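Local structure of BAG family molecular chaperone regulator 1 (Arabidopsis thaliana, 4HWC) at residues K73-Q76 with N77-T81. The protein probably acts as a co-chaperone in programmed cell death and stress responses, binding the ATPase domain of HSP70/HSC70 chaperones through the BAG domain described here. Sequence-based numbering, arbitrary orientation.
Sequences KRVQ and NYVET
Tyr78 lies one helical turn beyond Arg74, and its side chain runs back along that residue, the two pointing the same way. With chi1 at -73° the ring is set beside its own backbone N and folds back over the preceding turn. CB sits about equally far from the carbonyl oxygens of Arg74 and Val75. CG moves nearer to Arg74 O, and the closest ring approach follows, at 3.3 Å between Tyr78 CD2 and Arg74 O; CE2 is already drawing off from that oxygen, which also accepts the backbone bond from Tyr78 N (3.0 Å). At the tip, Tyr78 OH stands 3.8 Å from Arg74 NH2, with the guanidinium and ring planes turned 63° apart, so the two groups are neighbours and not a flat stack. The stronger partner of the guanidinium is Asp17 on helix 5-31, which forms a salt bridge with Arg74 NH1. Arg74 and Tyr78 both touch Val16 of that helix, and Tyr78 also reaches Leu48 of helix 38-55, so it contacts both partner helices.

On the side facing helix 38-55, Val75 CG1 meets Val79 CG2 at 4.2 Å, and Leu48 touches both valines. On the exposed side, Lys73, bent at chi2 (62°), brings its aliphatic CE to 3.5 Å from Asn77 OD1. Beneath all three pairs run regular alpha-helical N-H to C=O bonds, including Val79 N to Val75 O at 2.9 Å. Helix 62-88 is thus apolar toward its partner helices and polar outside, an amphipathic helix of the three-helix bundle that forms the BAG domain.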
ATOM      1  N   LYS A  73       5.284  -3.592   6.001  1.00  9.74           N
ATOM      2  CA  LYS A  73       6.417  -3.331   5.116  1.00 11.90           C
ATOM      3  C   LYS A  73       5.956  -3.125   3.680  1.00 12.32           C
ATOM      4  O   LYS A  73       6.495  -2.277   2.964  1.00 12.15           O
ATOM      5  CB  LYS A  73       7.412  -4.492   5.177  1.00 11.96           C
ATOM      6  CG  LYS A  73       8.659  -4.294   4.316  1.00 14.48           C
ATOM      7  CD  LYS A  73       9.451  -3.077   4.771  1.00 17.79           C
ATOM      8  CE  LYS A  73      10.757  -2.951   3.984  1.00 21.23           C
ATOM      9  NZ  LYS A  73      11.545  -1.787   4.451  1.00 24.73           N
ATOM     10  N   ARG A  74       4.965  -3.906   3.257  1.00 10.80           N
ATOM     11  CA  ARG A  74       4.440  -3.781   1.900  1.00 12.78           C
ATOM     12  C   ARG A  74       3.899  -2.378   1.681  1.00 10.78           C
ATOM     13  O   ARG A  74       4.182  -1.757   0.665  1.00 10.45           O
ATOM     14  CB  ARG A  74       3.304  -4.778   1.652  1.00 16.12           C
ATOM     15  CG  ARG A  74       3.748  -6.166   1.263  1.00 23.06           C
ATOM     16  CD  ARG A  74       2.901  -6.666   0.101  1.00 24.55           C
ATOM     17  NE  ARG A  74       1.540  -6.957   0.509  1.00 29.92           N
ATOM     18  CZ  ARG A  74       0.528  -7.160  -0.328  1.00 23.83           C
ATOM     19  NH1 ARG A  74      -0.668  -7.426   0.160  1.00 25.96           N
ATOM     20  NH2 ARG A  74       0.703  -7.077  -1.640  1.00 25.46           N
ATOM     21  N   VAL A  75       3.106  -1.893   2.635  1.00 11.50           N
ATOM     22  CA  VAL A  75       2.513  -0.564   2.548  1.00 11.38           C
ATOM     23  C   VAL A  75       3.566   0.539   2.548  1.00 12.47           C
ATOM     24  O   VAL A  75       3.479   1.492   1.769  1.00 11.46           O
ATOM     25  CB  VAL A  75       1.524  -0.316   3.712  1.00 13.50           C
ATOM     26  CG1 VAL A  75       1.031   1.130   3.675  1.00 13.42           C
ATOM     27  CG2 VAL A  75       0.340  -1.264   3.593  1.00 16.10           C
ATOM     28  N   GLN A  76       4.554   0.416   3.431  1.00 12.11           N
ATOM     29  CA  GLN A  76       5.625   1.396   3.492  1.00 12.53           C
ATOM     30  C   GLN A  76       6.340   1.469   2.139  1.00 10.68           C
ATOM     31  O   GLN A  76       6.665   2.556   1.657  1.00 14.22           O
ATOM     32  CB  GLN A  76       6.619   1.028   4.604  1.00 12.89           C
ATOM     33  CG  GLN A  76       6.064   1.254   6.013  1.00 18.06           C
ATOM     34  CD  GLN A  76       6.958   0.703   7.112  1.00 22.13           C
ATOM     35  OE1 GLN A  76       6.763   1.001   8.293  1.00 25.68           O
ATOM     36  NE2 GLN A  76       7.930  -0.112   6.732  1.00 22.90           N
ATOM     37  N   ASN A  77       6.565   0.311   1.523  1.00 15.96           N
ATOM     38  CA  ASN A  77       7.240   0.261   0.232  1.00 15.15           C
ATOM     39  C   ASN A  77       6.412   0.940  -0.849  1.00 16.12           C
ATOM     40  O   ASN A  77       6.953   1.678  -1.663  1.00 14.71           O
ATOM     41  CB  ASN A  77       7.522  -1.191  -0.194  1.00 15.11           C
ATOM     42  CG  ASN A  77       8.659  -1.825   0.585  1.00 18.10           C
ATOM     43  OD1 ASN A  77       9.385  -1.151   1.308  1.00 17.68           O
ATOM     44  ND2 ASN A  77       8.822  -3.134   0.427  1.00 20.82           N
ATOM     45  N   TYR A  78       5.106   0.679  -0.872  1.00 11.16           N
ATOM     46  CA  TYR A  78       4.248   1.295  -1.884  1.00 12.79           C
ATOM     47  C   TYR A  78       4.153   2.803  -1.698  1.00 14.41           C
ATOM     48  O   TYR A  78       4.169   3.552  -2.671  1.00 12.38           O
ATOM     49  CB  TYR A  78       2.843   0.695  -1.859  1.00 10.73           C
ATOM     50  CG  TYR A  78       2.749  -0.711  -2.410  1.00 12.92           C
ATOM     51  CD1 TYR A  78       3.394  -1.073  -3.596  1.00 14.95           C
ATOM     52  CD2 TYR A  78       1.954  -1.660  -1.783  1.00 14.28           C
ATOM     53  CE1 TYR A  78       3.247  -2.365  -4.132  1.00 17.31           C
ATOM     54  CE2 TYR A  78       1.802  -2.938  -2.304  1.00 18.72           C
ATOM     55  CZ  TYR A  78       2.441  -3.282  -3.478  1.00 18.04           C
ATOM     56  OH  TYR A  78       2.260  -4.553  -3.974  1.00 20.70           O
ATOM     57  N   VAL A  79       4.050   3.261  -0.454  1.00 12.32           N
ATOM     58  CA  VAL A  79       3.976   4.701  -0.224  1.00 12.28           C
ATOM     59  C   VAL A  79       5.293   5.336  -0.676  1.00 13.41           C
ATOM     60  O   VAL A  79       5.310   6.422  -1.254  1.00 14.34           O
ATOM     61  CB  VAL A  79       3.697   5.025   1.267  1.00 12.89           C
ATOM     62  CG1 VAL A  79       3.772   6.538   1.502  1.00 16.72           C
ATOM     63  CG2 VAL A  79       2.311   4.528   1.644  1.00 14.94           C
ATOM     64  N   GLU A  80       6.394   4.638  -0.425  1.00 25.49           N
ATOM     65  CA  GLU A  80       7.718   5.111  -0.816  1.00 25.72           C
ATOM     66  C   GLU A  80       7.773   5.255  -2.337  1.00 27.80           C
ATOM     67  O   GLU A  80       8.290   6.237  -2.867  1.00 29.02           O
ATOM     68  CB  GLU A  80       8.774   4.109  -0.347  1.00 29.87           C
ATOM     69  CG  GLU A  80      10.208   4.458  -0.709  1.00 29.51           C
ATOM     70  CD  GLU A  80      11.187   3.424  -0.178  1.00 29.66           C
ATOM     71  OE1 GLU A  80      12.388   3.734  -0.081  1.00 29.44           O
ATOM     72  OE2 GLU A  80      10.751   2.294   0.142  1.00 30.05           O
ATOM     73  N   THR A  81       7.238   4.260  -3.034  1.00 16.45           N
ATOM     74  CA  THR A  81       7.201   4.275  -4.492  1.00 13.55           C
ATOM     75  C   THR A  81       6.327   5.425  -4.989  1.00 15.98           C
ATOM     76  O   THR A  81       6.696   6.138  -5.928  1.00 17.21           O
ATOM     77  CB  THR A  81       6.652   2.936  -5.022  1.00 15.45           C
ATOM     78  OG1 THR A  81       7.565   1.886  -4.674  1.00 14.14           O
ATOM     79  CG2 THR A  81       6.478   2.970  -6.538  1.00 18.93           C
TER